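Side-chain contacts in poly-gamma-glutamate hydrolase (Bacillus phage phiNIT1, PDB 3A9L), which hydrolyses the gamma-glutamyl linkages of bacterial poly-gamma-glutamate as a zinc-dependent peptidase: residues E11-A16 with V21-E26; G43-T48 with R76-S81; E50-V55 with L63-G68. All coordinates share one frame; numbering follows the deposited sequence.

Contact 1: residues E11-A16 with V21-E26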
ATOM      1  N   GLU A  11      -3.803 -18.020   3.935  1.00 24.94           N
ATOM      2  CA  GLU A  11      -3.202 -18.925   2.944  1.00 26.65           C
ATOM      3  C   GLU A  11      -4.302 -19.678   2.184  1.00 26.44           C
ATOM      4  O   GLU A  11      -4.400 -19.588   0.947  1.00 27.22           O
ATOM      5  CB  GLU A  11      -2.261 -19.939   3.624  1.00 26.48           C
ATOM      6  CG  GLU A  11      -0.912 -19.387   4.057  1.00 28.40           C
ATOM      7  CD  GLU A  11      -0.955 -18.560   5.339  1.00 30.61           C
ATOM      8  OE1 GLU A  11      -1.990 -18.568   6.065  1.00 29.56           O
ATOM      9  OE2 GLU A  11       0.086 -17.932   5.628  1.00 32.02           O
ATOM     10  N   ALA A  12      -5.145 -20.401   2.928  1.00 26.50           N
ATOM     11  CA  ALA A  12      -6.278 -21.108   2.339  1.00 26.39           C
ATOM     12  C   ALA A  12      -7.125 -20.194   1.453  1.00 26.40           C
ATOM     13  O   ALA A  12      -7.532 -20.570   0.348  1.00 27.10           O
ATOM     14  CB  ALA A  12      -7.139 -21.728   3.439  1.00 26.01           C
ATOM     15  N   LEU A  13      -7.393 -18.984   1.950  1.00 26.00           N
ATOM     16  CA  LEU A  13      -8.096 -17.969   1.186  1.00 25.12           C
ATOM     17  C   LEU A  13      -7.341 -17.584  -0.077  1.00 25.03           C
ATOM     18  O   LEU A  13      -7.901 -17.601  -1.166  1.00 26.49           O
ATOM     19  CB  LEU A  13      -8.345 -16.715   2.048  1.00 25.34           C
ATOM     20  CG  LEU A  13      -9.226 -15.622   1.419  1.00 24.31           C
ATOM     21  CD1 LEU A  13      -9.857 -14.764   2.463  1.00 26.41           C
ATOM     22  CD2 LEU A  13      -8.474 -14.736   0.483  1.00 23.95           C
ATOM     23  N   GLU A  14      -6.069 -17.232   0.070  1.00 24.89           N
ATOM     24  CA  GLU A  14      -5.279 -16.783  -1.063  1.00 24.88           C
ATOM     25  C   GLU A  14      -5.111 -17.887  -2.118  1.00 25.67           C
ATOM     26  O   GLU A  14      -5.138 -17.628  -3.350  1.00 24.03           O
ATOM     27  CB  GLU A  14      -3.935 -16.257  -0.554  1.00 25.03           C
ATOM     28  CG  GLU A  14      -4.129 -14.883   0.092  1.00 23.94           C
ATOM     29  CD  GLU A  14      -2.847 -14.033   0.191  1.00 24.60           C
ATOM     30  OE1 GLU A  14      -1.821 -14.407  -0.409  1.00 23.82           O
ATOM     31  OE2 GLU A  14      -2.895 -12.964   0.851  1.00 23.80           O
ATOM     32  N   ASN A  15      -4.972 -19.114  -1.621  1.00 25.67           N
ATOM     33  CA  ASN A  15      -4.825 -20.298  -2.459  1.00 27.44           C
ATOM     34  C   ASN A  15      -6.007 -20.500  -3.390  1.00 27.36           C
ATOM     35  O   ASN A  15      -5.836 -20.964  -4.508  1.00 28.84           O
ATOM     36  CB  ASN A  15      -4.628 -21.556  -1.586  1.00 26.85           C
ATOM     37  CG  ASN A  15      -3.164 -21.847  -1.300  1.00 28.02           C
ATOM     38  OD1 ASN A  15      -2.255 -21.294  -1.950  1.00 28.14           O
ATOM     39  ND2 ASN A  15      -2.917 -22.709  -0.317  1.00 29.37           N
ATOM     40  N   ALA A  16      -7.194 -20.115  -2.936  1.00 27.44           N
ATOM     41  CA  ALA A  16      -8.432 -20.370  -3.662  1.00 27.33           C
ATOM     42  C   ALA A  16      -8.968 -19.167  -4.436  1.00 27.57           C
ATOM     43  O   ALA A  16      -9.592 -19.338  -5.484  1.00 28.73           O
ATOM     44  CB  ALA A  16      -9.465 -20.877  -2.712  1.00 27.08           C
ATOM     45  N   VAL A  21      -9.399  -9.765  -8.192  1.00 21.40           N
ATOM     46  CA  VAL A  21     -10.775 -10.099  -8.558  1.00 21.20           C
ATOM     47  C   VAL A  21     -11.699 -10.229  -7.323  1.00 20.31           C
ATOM     48  O   VAL A  21     -12.689  -9.512  -7.232  1.00 21.54           O
ATOM     49  CB  VAL A  21     -10.894 -11.326  -9.531  1.00 20.92           C
ATOM     50  CG1 VAL A  21     -12.354 -11.713  -9.714  1.00 20.77           C
ATOM     51  CG2 VAL A  21     -10.260 -11.025 -10.893  1.00 23.33           C
ATOM     52  N   ALA A  22     -11.393 -11.131  -6.390  1.00 20.55           N
ATOM     53  CA  ALA A  22     -12.143 -11.214  -5.112  1.00 19.66           C
ATOM     54  C   ALA A  22     -11.586 -10.315  -3.979  1.00 19.83           C
ATOM     55  O   ALA A  22     -12.325  -9.923  -3.057  1.00 19.07           O
ATOM     56  CB  ALA A  22     -12.240 -12.657  -4.629  1.00 20.68           C
ATOM     57  N   TYR A  23     -10.282 -10.014  -4.016  1.00 18.38           N
ATOM     58  CA  TYR A  23      -9.695  -9.238  -2.950  1.00 18.13           C
ATOM     59  C   TYR A  23      -8.451  -8.460  -3.440  1.00 17.95           C
ATOM     60  O   TYR A  23      -7.839  -8.829  -4.438  1.00 17.15           O
ATOM     61  CB  TYR A  23      -9.311 -10.144  -1.756  1.00 17.33           C
ATOM     62  CG  TYR A  23      -8.040 -10.917  -1.992  1.00 19.61           C
ATOM     63  CD1 TYR A  23      -8.063 -12.132  -2.690  1.00 17.91           C
ATOM     64  CD2 TYR A  23      -6.796 -10.431  -1.515  1.00 17.53           C
ATOM     65  CE1 TYR A  23      -6.876 -12.872  -2.896  1.00 21.77           C
ATOM     66  CE2 TYR A  23      -5.630 -11.142  -1.745  1.00 18.79           C
ATOM     67  CZ  TYR A  23      -5.672 -12.350  -2.425  1.00 18.82           C
ATOM     68  OH  TYR A  23      -4.523 -13.055  -2.633  1.00 16.35           O
ATOM     69  N   ASN A  24      -8.153  -7.358  -2.749  1.00 17.60           N
ATOM     70  CA  ASN A  24      -6.862  -6.678  -2.895  1.00 17.51           C
ATOM     71  C   ASN A  24      -6.268  -6.343  -1.504  1.00 17.82           C
ATOM     72  O   ASN A  24      -6.963  -6.430  -0.484  1.00 16.14           O
ATOM     73  CB  ASN A  24      -6.926  -5.496  -3.900  1.00 17.59           C
ATOM     74  CG  ASN A  24      -7.583  -4.225  -3.347  1.00 17.72           C
ATOM     75  OD1 ASN A  24      -7.636  -3.971  -2.153  1.00 20.45           O
ATOM     76  ND2 ASN A  24      -8.028  -3.394  -4.255  1.00 22.22           N
ATOM     77  N   ILE A  25      -4.974  -6.019  -1.473  1.00 17.30           N
ATOM     78  CA  ILE A  25      -4.324  -5.561  -0.261  1.00 16.93           C
ATOM     79  C   ILE A  25      -3.655  -4.197  -0.509  1.00 17.68           C
ATOM     80  O   ILE A  25      -2.972  -3.980  -1.542  1.00 17.72           O
ATOM     81  CB  ILE A  25      -3.270  -6.578   0.250  1.00 17.76           C
ATOM     82  CG1 ILE A  25      -3.802  -8.036   0.179  1.00 16.71           C
ATOM     83  CG2 ILE A  25      -2.853  -6.227   1.698  1.00 14.99           C
ATOM     84  CD1 ILE A  25      -2.790  -9.098   0.593  1.00 13.57           C
ATOM     85  N   GLU A  26      -3.824  -3.300   0.458  1.00 18.34           N
ATOM     86  CA  GLU A  26      -3.284  -1.934   0.418  1.00 17.94           C
ATOM     87  C   GLU A  26      -2.470  -1.668   1.677  1.00 18.54           C
ATOM     88  O   GLU A  26      -2.897  -2.011   2.791  1.00 18.18           O
ATOM     89  CB  GLU A  26      -4.418  -0.899   0.329  1.00 18.51           C
ATOM     90  CG  GLU A  26      -5.324  -1.000  -0.878  1.00 19.56           C
ATOM     91  CD  GLU A  26      -6.101   0.298  -1.109  1.00 22.42           C
ATOM     92  OE1 GLU A  26      -6.341   1.061  -0.146  1.00 24.87           O
ATOM     93  OE2 GLU A  26      -6.451   0.579  -2.261  1.00 25.97           O
TER
HETATM   94  O   HOH W   1      -4.604 -15.383  -4.394  1.00 26.07           O
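The hydroxyl of Y23 lies against the end of the E14 side chain, and this is the tight point where helix 11-16 meets strand 23-26. Y23 OH is 3.3 Å from E14 CG and 3.4 Å from the carboxylate carbon E14 CD, the two side chains crossing at about a right angle. CB of Y23 points toward the helix, and with CG between the backbone N and the carbonyl carbon (chi1 77°) the ring lies beside L13 CD2 with its OH at E14. Away from this point the fit slackens. L13 contributes one methyl: L13 CD2 rests over a face of the Y23 ring, displaced toward the rim, and comes no nearer than 4.1 Å to Y23 CD1. Farther along the strand, I25 CD1 grazes the carboxylate of E14, 3.9 Å from OE2.

The looser counterpart is the stretch between Y23 OH and the helix backbone. The axes of the two segments are still 11.1 Å apart, and here a water rather than a side chain spans the gap; it lies in the plane of the ring at its edge, 2.9 Å from Y23 OH, and is also close to E14 O. The charged end of E14 turns to another partner, OE1 forming a salt bridge with R29 of the second subunit. L13 and the Y23 ring also both meet F66 of strand 62-68. The arrangement is that of a short N-terminal helix packed against the outermost strand, within this chain, of the mixed beta sheet of an alpha/beta fold; I25 and E26 pair with an antiparallel strand of the second subunit, so the sheet runs on across the interface.

Contact 2: residues G43-T48 with R76-S81; sequences GIEVGT and RLHVTS. With ZN (zinc ion), chain C; PO4 (phosphate ion), chain D.
I44 lays its two branches over L77 and H78, where a 3-10 segment passes into a loop: CD1 meets L77 CB at 4.0 Å, while CG2 rests 3.9 Å from H78 CB, near the plane of the imidazole. This small apolar patch adjoins the zinc site of a fold of the zinc-exopeptidase clan, where loop 43-48, following strand 34-42, carries the metal ligand E45. The E45 carboxylate grips the zinc ion with both oxygens, OE1 at 2.3 Å and OE2 at 2.5 Å; H40 and H103 complete the protein's share, with a water and a phosphate oxygen beside them. E45 OE1 also accepts the backbone N-H of G104, which fixes the carboxylate further.

Residues 76-81 supply the other wall. S81 binds phosphate O3 through both its backbone N and its hydroxyl. The phosphate probably came from the crystallisation liquor; its binding is consistent with a pocket that can hold an anion beside the metal. D5 hydrogen-bonds to ND1 of H78, which should help to fix the ring's rotation, and the ring's CD2 lies 3.4 Å from E45 OE2, the two planes 45° apart. From H78 NE2 an almost straight hydrogen bond (2.7 Å, 175°) runs to phosphate O4, the same oxygen that binds zinc at 2.4 Å.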
ATOM      1  N   GLY A  43     -15.749  -4.531   0.626  1.00 21.79           N
ATOM      2  CA  GLY A  43     -17.079  -5.135   0.814  1.00 22.51           C
ATOM      3  C   GLY A  43     -17.295  -6.137   1.961  1.00 22.74           C
ATOM      4  O   GLY A  43     -18.439  -6.418   2.316  1.00 22.63           O
ATOM      5  N   ILE A  44     -16.229  -6.675   2.564  1.00 23.21           N
ATOM      6  CA  ILE A  44     -16.397  -7.629   3.700  1.00 23.14           C
ATOM      7  C   ILE A  44     -17.164  -6.985   4.883  1.00 23.67           C
ATOM      8  O   ILE A  44     -18.213  -7.510   5.341  1.00 22.91           O
ATOM      9  CB  ILE A  44     -15.051  -8.263   4.179  1.00 23.00           C
ATOM     10  CG1 ILE A  44     -14.177  -8.698   2.999  1.00 22.47           C
ATOM     11  CG2 ILE A  44     -15.309  -9.441   5.148  1.00 23.68           C
ATOM     12  CD1 ILE A  44     -12.692  -8.872   3.328  1.00 18.30           C
ATOM     13  N   GLU A  45     -16.646  -5.866   5.392  1.00 22.58           N
ATOM     14  CA  GLU A  45     -17.373  -5.052   6.365  1.00 22.07           C
ATOM     15  C   GLU A  45     -17.414  -3.601   5.911  1.00 21.97           C
ATOM     16  O   GLU A  45     -16.454  -2.828   6.170  1.00 21.71           O
ATOM     17  CB  GLU A  45     -16.753  -5.164   7.751  1.00 21.56           C
ATOM     18  CG  GLU A  45     -17.191  -6.468   8.422  1.00 21.32           C
ATOM     19  CD  GLU A  45     -16.200  -7.012   9.414  1.00 20.70           C
ATOM     20  OE1 GLU A  45     -15.418  -6.233  10.000  1.00 22.05           O
ATOM     21  OE2 GLU A  45     -16.232  -8.247   9.649  1.00 22.16           O
ATOM     22  N   VAL A  46     -18.516  -3.247   5.248  1.00 21.06           N
ATOM     23  CA  VAL A  46     -18.618  -1.984   4.486  1.00 20.70           C
ATOM     24  C   VAL A  46     -18.492  -0.770   5.359  1.00 21.13           C
ATOM     25  O   VAL A  46     -19.138  -0.682   6.416  1.00 20.25           O
ATOM     26  CB  VAL A  46     -19.876  -1.929   3.590  1.00 20.85           C
ATOM     27  CG1 VAL A  46     -20.032  -0.559   2.909  1.00 19.64           C
ATOM     28  CG2 VAL A  46     -19.800  -3.024   2.517  1.00 20.16           C
ATOM     29  N   GLY A  47     -17.608   0.135   4.925  1.00 20.92           N
ATOM     30  CA  GLY A  47     -17.316   1.388   5.606  1.00 22.08           C
ATOM     31  C   GLY A  47     -15.977   1.480   6.321  1.00 21.56           C
ATOM     32  O   GLY A  47     -15.527   2.580   6.680  1.00 22.12           O
ATOM     33  N   THR A  48     -15.365   0.332   6.602  1.00 21.26           N
ATOM     34  CA  THR A  48     -14.039   0.305   7.225  1.00 21.57           C
ATOM     35  C   THR A  48     -12.960   0.960   6.345  1.00 20.41           C
ATOM     36  O   THR A  48     -12.095   1.690   6.840  1.00 21.31           O
ATOM     37  CB  THR A  48     -13.608  -1.147   7.559  1.00 20.92           C
ATOM     38  OG1 THR A  48     -13.913  -1.978   6.446  1.00 22.44           O
ATOM     39  CG2 THR A  48     -14.377  -1.674   8.764  1.00 22.47           C
ATOM     40  N   ARG A  76     -17.415 -14.529   2.465  1.00 22.66           N
ATOM     41  CA  ARG A  76     -16.549 -15.700   2.278  1.00 23.02           C
ATOM     42  C   ARG A  76     -15.066 -15.332   2.378  1.00 23.36           C
ATOM     43  O   ARG A  76     -14.209 -16.194   2.551  1.00 23.19           O
ATOM     44  CB  ARG A  76     -16.863 -16.440   0.956  1.00 22.53           C
ATOM     45  CG  ARG A  76     -16.305 -15.876  -0.314  1.00 22.91           C
ATOM     46  CD  ARG A  76     -16.450 -16.904  -1.454  1.00 23.32           C
ATOM     47  NE  ARG A  76     -15.737 -16.491  -2.668  1.00 24.69           N
ATOM     48  CZ  ARG A  76     -16.303 -15.885  -3.719  1.00 26.85           C
ATOM     49  NH1 ARG A  76     -17.607 -15.609  -3.733  1.00 26.00           N
ATOM     50  NH2 ARG A  76     -15.559 -15.565  -4.780  1.00 26.79           N
ATOM     51  N   LEU A  77     -14.784 -14.030   2.270  1.00 23.70           N
ATOM     52  CA  LEU A  77     -13.421 -13.545   2.367  1.00 23.70           C
ATOM     53  C   LEU A  77     -13.088 -13.176   3.826  1.00 24.12           C
ATOM     54  O   LEU A  77     -11.989 -12.661   4.132  1.00 23.03           O
ATOM     55  CB  LEU A  77     -13.243 -12.353   1.433  1.00 23.51           C
ATOM     56  CG  LEU A  77     -13.615 -12.573  -0.025  1.00 24.95           C
ATOM     57  CD1 LEU A  77     -13.706 -11.232  -0.720  1.00 27.01           C
ATOM     58  CD2 LEU A  77     -12.606 -13.502  -0.731  1.00 22.13           C
ATOM     59  N   HIS A  78     -14.033 -13.463   4.724  1.00 24.11           N
ATOM     60  CA  HIS A  78     -13.876 -13.134   6.135  1.00 24.88           C
ATOM     61  C   HIS A  78     -13.057 -14.181   6.851  1.00 25.21           C
ATOM     62  O   HIS A  78     -13.462 -15.346   6.931  1.00 25.89           O
ATOM     63  CB  HIS A  78     -15.243 -12.922   6.813  1.00 24.13           C
ATOM     64  CG  HIS A  78     -15.153 -12.593   8.272  1.00 25.98           C
ATOM     65  ND1 HIS A  78     -15.158 -13.562   9.256  1.00 25.85           N
ATOM     66  CD2 HIS A  78     -15.073 -11.405   8.916  1.00 27.41           C
ATOM     67  CE1 HIS A  78     -15.074 -12.987  10.440  1.00 28.10           C
ATOM     68  NE2 HIS A  78     -15.025 -11.677  10.263  1.00 28.62           N
ATOM     69  N   VAL A  79     -11.899 -13.756   7.362  1.00 24.24           N
ATOM     70  CA  VAL A  79     -11.118 -14.557   8.274  1.00 24.04           C
ATOM     71  C   VAL A  79     -11.048 -13.805   9.605  1.00 23.79           C
ATOM     72  O   VAL A  79     -10.457 -12.725   9.723  1.00 22.98           O
ATOM     73  CB  VAL A  79      -9.740 -14.959   7.672  1.00 24.42           C
ATOM     74  CG1 VAL A  79      -8.847 -15.608   8.700  1.00 23.12           C
ATOM     75  CG2 VAL A  79      -9.953 -15.965   6.487  1.00 25.32           C
ATOM     76  N   THR A  80     -11.707 -14.367  10.603  1.00 22.74           N
ATOM     77  CA  THR A  80     -11.750 -13.749  11.907  1.00 22.75           C
ATOM     78  C   THR A  80     -10.362 -13.266  12.381  1.00 21.76           C
ATOM     79  O   THR A  80      -9.340 -13.892  12.070  1.00 21.02           O
ATOM     80  CB  THR A  80     -12.371 -14.718  12.912  1.00 23.22           C
ATOM     81  OG1 THR A  80     -12.921 -13.975  14.008  1.00 23.02           O
ATOM     82  CG2 THR A  80     -11.337 -15.755  13.381  1.00 25.03           C
ATOM     83  N   SER A  81     -10.332 -12.160  13.130  1.00 21.74           N
ATOM     84  CA  SER A  81      -9.063 -11.519  13.585  1.00 20.77           C
ATOM     85  C   SER A  81      -8.100 -12.399  14.384  1.00 21.80           C
ATOM     86  O   SER A  81      -6.872 -12.245  14.282  1.00 21.82           O
ATOM     87  CB  SER A  81      -9.342 -10.243  14.398  1.00 21.03           C
ATOM     88  OG  SER A  81     -10.381  -9.470  13.831  1.00 18.58           O
TER
HETATM   89 ZN    ZN C 251     -14.441  -7.861  11.313  1.00 32.14          ZN
HETATM   90  P   PO4 D 261     -14.209 -10.555  13.576  1.00 36.33           P
HETATM   91  O1  PO4 D 261     -14.440 -12.051  13.595  1.00 37.37           O
HETATM   92  O2  PO4 D 261     -14.759  -9.871  14.817  1.00 36.48           O
HETATM   93  O3  PO4 D 261     -12.712 -10.391  13.558  1.00 37.37           O
HETATM   94  O4  PO4 D 261     -14.838  -9.934  12.360  1.00 34.44           O
HETATM   95  O   HOH W   2     -16.193  -7.697  12.757  1.00 34.48           O

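Contact 3: residues E50-V55 with L63-G68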
ATOM      1  N   GLU A  50     -13.273   3.383   4.192  1.00 21.55           N
ATOM      2  CA  GLU A  50     -13.448   4.850   4.054  1.00 20.56           C
ATOM      3  C   GLU A  50     -13.124   5.532   5.371  1.00 20.60           C
ATOM      4  O   GLU A  50     -12.543   6.618   5.398  1.00 18.95           O
ATOM      5  CB  GLU A  50     -14.876   5.195   3.603  1.00 21.34           C
ATOM      6  CG  GLU A  50     -15.222   4.710   2.153  1.00 21.71           C
ATOM      7  CD  GLU A  50     -15.530   3.219   1.999  1.00 22.37           C
ATOM      8  OE1 GLU A  50     -16.009   2.565   2.946  1.00 22.81           O
ATOM      9  OE2 GLU A  50     -15.296   2.682   0.880  1.00 25.23           O
ATOM     10  N   LEU A  51     -13.512   4.886   6.465  1.00 19.65           N
ATOM     11  CA  LEU A  51     -13.179   5.432   7.770  1.00 20.54           C
ATOM     12  C   LEU A  51     -11.690   5.364   7.993  1.00 19.65           C
ATOM     13  O   LEU A  51     -11.136   6.275   8.554  1.00 21.31           O
ATOM     14  CB  LEU A  51     -13.959   4.743   8.898  1.00 19.43           C
ATOM     15  CG  LEU A  51     -13.553   5.120  10.329  1.00 18.68           C
ATOM     16  CD1 LEU A  51     -13.840   6.620  10.629  1.00 23.01           C
ATOM     17  CD2 LEU A  51     -14.192   4.206  11.339  1.00 14.18           C
ATOM     18  N   ILE A  52     -11.037   4.285   7.567  1.00 20.25           N
ATOM     19  CA  ILE A  52      -9.584   4.197   7.765  1.00 19.62           C
ATOM     20  C   ILE A  52      -8.859   5.263   6.933  1.00 20.53           C
ATOM     21  O   ILE A  52      -7.888   5.869   7.402  1.00 20.68           O
ATOM     22  CB  ILE A  52      -9.056   2.802   7.493  1.00 19.05           C
ATOM     23  CG1 ILE A  52      -9.306   1.931   8.734  1.00 17.85           C
ATOM     24  CG2 ILE A  52      -7.569   2.844   7.117  1.00 20.00           C
ATOM     25  CD1 ILE A  52      -9.367   0.480   8.455  1.00 18.79           C
ATOM     26  N   TYR A  53      -9.339   5.486   5.715  1.00 21.25           N
ATOM     27  CA  TYR A  53      -8.756   6.516   4.830  1.00 23.28           C
ATOM     28  C   TYR A  53      -8.742   7.883   5.488  1.00 22.68           C
ATOM     29  O   TYR A  53      -7.719   8.574   5.475  1.00 23.01           O
ATOM     30  CB  TYR A  53      -9.543   6.603   3.536  1.00 23.92           C
ATOM     31  CG  TYR A  53      -9.080   5.642   2.478  1.00 27.51           C
ATOM     32  CD1 TYR A  53      -8.749   4.328   2.791  1.00 32.63           C
ATOM     33  CD2 TYR A  53      -8.986   6.045   1.170  1.00 31.16           C
ATOM     34  CE1 TYR A  53      -8.324   3.457   1.821  1.00 32.42           C
ATOM     35  CE2 TYR A  53      -8.569   5.183   0.187  1.00 34.33           C
ATOM     36  CZ  TYR A  53      -8.235   3.893   0.519  1.00 32.92           C
ATOM     37  OH  TYR A  53      -7.815   3.051  -0.474  1.00 32.73           O
ATOM     38  N   ARG A  54      -9.890   8.260   6.046  1.00 22.11           N
ATOM     39  CA  ARG A  54     -10.096   9.536   6.707  1.00 21.25           C
ATOM     40  C   ARG A  54      -9.255   9.634   7.997  1.00 21.10           C
ATOM     41  O   ARG A  54      -8.650  10.683   8.279  1.00 20.31           O
ATOM     42  CB  ARG A  54     -11.603   9.714   7.012  1.00 22.86           C
ATOM     43  CG  ARG A  54     -12.049  11.110   7.549  1.00 23.93           C
ATOM     44  CD  ARG A  54     -11.800  12.210   6.494  1.00 27.32           C
ATOM     45  NE  ARG A  54     -12.049  13.533   7.045  1.00 27.71           N
ATOM     46  CZ  ARG A  54     -11.482  14.645   6.590  1.00 30.18           C
ATOM     47  NH1 ARG A  54     -10.628  14.590   5.569  1.00 27.16           N
ATOM     48  NH2 ARG A  54     -11.769  15.811   7.157  1.00 27.98           N
ATOM     49  N   VAL A  55      -9.228   8.559   8.795  1.00 19.65           N
ATOM     50  CA  VAL A  55      -8.397   8.568  10.004  1.00 19.48           C
ATOM     51  C   VAL A  55      -6.904   8.724   9.685  1.00 19.64           C
ATOM     52  O   VAL A  55      -6.140   9.391  10.412  1.00 20.73           O
ATOM     53  CB  VAL A  55      -8.626   7.315  10.913  1.00 18.55           C
ATOM     54  CG1 VAL A  55      -7.646   7.323  12.085  1.00 18.39           C
ATOM     55  CG2 VAL A  55     -10.032   7.337  11.479  1.00 16.61           C
ATOM     56  N   LEU A  63      -1.377   2.700   7.297  1.00 18.12           N
ATOM     57  CA  LEU A  63      -2.624   2.105   6.839  1.00 17.36           C
ATOM     58  C   LEU A  63      -2.349   0.695   6.351  1.00 17.23           C
ATOM     59  O   LEU A  63      -1.311   0.426   5.733  1.00 18.14           O
ATOM     60  CB  LEU A  63      -3.199   2.944   5.676  1.00 17.69           C
ATOM     61  CG  LEU A  63      -4.358   2.484   4.779  1.00 17.70           C
ATOM     62  CD1 LEU A  63      -5.134   3.676   4.179  1.00 16.41           C
ATOM     63  CD2 LEU A  63      -3.920   1.507   3.674  1.00 17.30           C
ATOM     64  N   TYR A  64      -3.291  -0.209   6.621  1.00 16.11           N
ATOM     65  CA  TYR A  64      -3.298  -1.525   5.981  1.00 15.78           C
ATOM     66  C   TYR A  64      -4.739  -1.891   5.809  1.00 14.61           C
ATOM     67  O   TYR A  64      -5.499  -1.701   6.754  1.00 15.18           O
ATOM     68  CB  TYR A  64      -2.640  -2.573   6.864  1.00 14.61           C
ATOM     69  CG  TYR A  64      -2.854  -3.981   6.347  1.00 18.60           C
ATOM     70  CD1 TYR A  64      -4.011  -4.704   6.688  1.00 19.20           C
ATOM     71  CD2 TYR A  64      -1.924  -4.585   5.531  1.00 15.38           C
ATOM     72  CE1 TYR A  64      -4.210  -5.961   6.234  1.00 22.03           C
ATOM     73  CE2 TYR A  64      -2.112  -5.869   5.077  1.00 15.64           C
ATOM     74  CZ  TYR A  64      -3.255  -6.537   5.422  1.00 18.00           C
ATOM     75  OH  TYR A  64      -3.477  -7.792   4.962  1.00 19.85           O
ATOM     76  N   LEU A  65      -5.103  -2.420   4.634  1.00 15.02           N
ATOM     77  CA  LEU A  65      -6.482  -2.884   4.354  1.00 15.98           C
ATOM     78  C   LEU A  65      -6.503  -4.164   3.547  1.00 16.28           C
ATOM     79  O   LEU A  65      -5.988  -4.196   2.427  1.00 17.65           O
ATOM     80  CB  LEU A  65      -7.218  -1.846   3.514  1.00 15.93           C
ATOM     81  CG  LEU A  65      -7.441  -0.440   3.981  1.00 16.25           C
ATOM     82  CD1 LEU A  65      -8.031   0.303   2.826  1.00 19.07           C
ATOM     83  CD2 LEU A  65      -8.402  -0.428   5.193  1.00 14.40           C
ATOM     84  N   PHE A  66      -7.098  -5.217   4.089  1.00 16.75           N
ATOM     85  CA  PHE A  66      -7.370  -6.430   3.294  1.00 17.10           C
ATOM     86  C   PHE A  66      -8.798  -6.288   2.858  1.00 18.10           C
ATOM     87  O   PHE A  66      -9.699  -6.292   3.703  1.00 18.04           O
ATOM     88  CB  PHE A  66      -7.170  -7.720   4.123  1.00 16.15           C
ATOM     89  CG  PHE A  66      -7.342  -8.989   3.330  1.00 16.45           C
ATOM     90  CD1 PHE A  66      -8.614  -9.584   3.219  1.00 18.73           C
ATOM     91  CD2 PHE A  66      -6.256  -9.622   2.727  1.00 16.89           C
ATOM     92  CE1 PHE A  66      -8.800 -10.751   2.475  1.00 17.86           C
ATOM     93  CE2 PHE A  66      -6.438 -10.791   1.991  1.00 18.87           C
ATOM     94  CZ  PHE A  66      -7.716 -11.359   1.871  1.00 18.96           C
ATOM     95  N   GLN A  67      -8.998  -6.097   1.547  1.00 19.52           N
ATOM     96  CA  GLN A  67     -10.295  -5.617   1.026  1.00 20.17           C
ATOM     97  C   GLN A  67     -11.006  -6.667   0.190  1.00 20.42           C
ATOM     98  O   GLN A  67     -10.394  -7.210  -0.727  1.00 18.93           O
ATOM     99  CB  GLN A  67     -10.074  -4.386   0.119  1.00 21.20           C
ATOM    100  CG  GLN A  67      -9.591  -3.094   0.809  1.00 21.53           C
ATOM    101  CD  GLN A  67      -9.885  -1.851  -0.035  1.00 22.48           C
ATOM    102  OE1 GLN A  67     -10.727  -1.038   0.328  1.00 24.68           O
ATOM    103  NE2 GLN A  67      -9.254  -1.747  -1.189  1.00 20.99           N
ATOM    104  N   GLY A  68     -12.289  -6.927   0.495  1.00 20.28           N
ATOM    105  CA  GLY A  68     -13.178  -7.636  -0.436  1.00 21.23           C
ATOM    106  C   GLY A  68     -13.609  -6.763  -1.607  1.00 21.84           C
ATOM    107  O   GLY A  68     -13.924  -5.583  -1.424  1.00 22.08           O
TER
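L65 and Y53 make the closest approach here, L65 CD1 butting against the edge of the Y53 ring, near its plane, with 3.3 Å to CE1. Both methyls of L65 are put to use. CD1 takes the tyrosine, whereas CD2 turns to I52 and meets I52 CD1 at 3.5 Å, the two side chains lying alongside and pointing opposite ways. The fork of L65 thus plugs the groove between two successive helix residues.

A second bump lies two residues earlier on the strand. L63 CD1 fits the notch between I52 CG2 and the Y53 ring, 3.9 Å from I52 CG2 and equally 3.9 Å from Y53 CD1. In return I52 CG2, anti to the backbone N, drops into the hollow between the two leucines, touching L65 CD2 at 3.9 Å as well. I52 and the leucines therefore mesh reciprocally, while Y53 closes the flank: a chi2 of 42° turns the CD1-CE1 edge of its ring toward the two leucines, with L63 CD1 obliquely placed.

The helix segment runs nearly antiparallel to the strand, at 171° and an axis distance of 9.4 Å, as expected where the helix of a beta-alpha-beta unit packs back on its sheet. Strand 34-42 opens this unit and strand 62-68 ends it; I52 reaches S38 and L65 reaches A41 on the former, so the helix residue and the strand residue both also touch strand 34-42. L51 and R54 of the same helix touch helix 190-209.

Between these two segments the chemistry is one of carbon against carbon, which implies that shape and burial do the work here; just outside, Q67 adds a polar tie to T49 of the same helix, and the hydroxyl of Y53 passes beyond the leucines to hydrogen-bond with E26 of neighbouring strand 23-29.

Overall arrangement
The three contacts touch one another. Contacts 1 and 3 reach the same sheet through the neighbouring strands 23-29 and 62-68, where N24 O and Q67 N, 2.9 Å apart, are hydrogen-bonded; their centres lie about 16 Å apart. Contact 2 sits closer to both, about 12 Å from contact 1 and about 11 Å from contact 3, centre to centre. L13 CD1 packs 3.4 Å from L77 O, and G43 N bonds to G68 O at 2.9 Å. Both segments of contact 3 fall in the chain between those of contact 2, which alone touches zinc; the side chains of L13 and I52 stay about 12 and 10 Å from the metal.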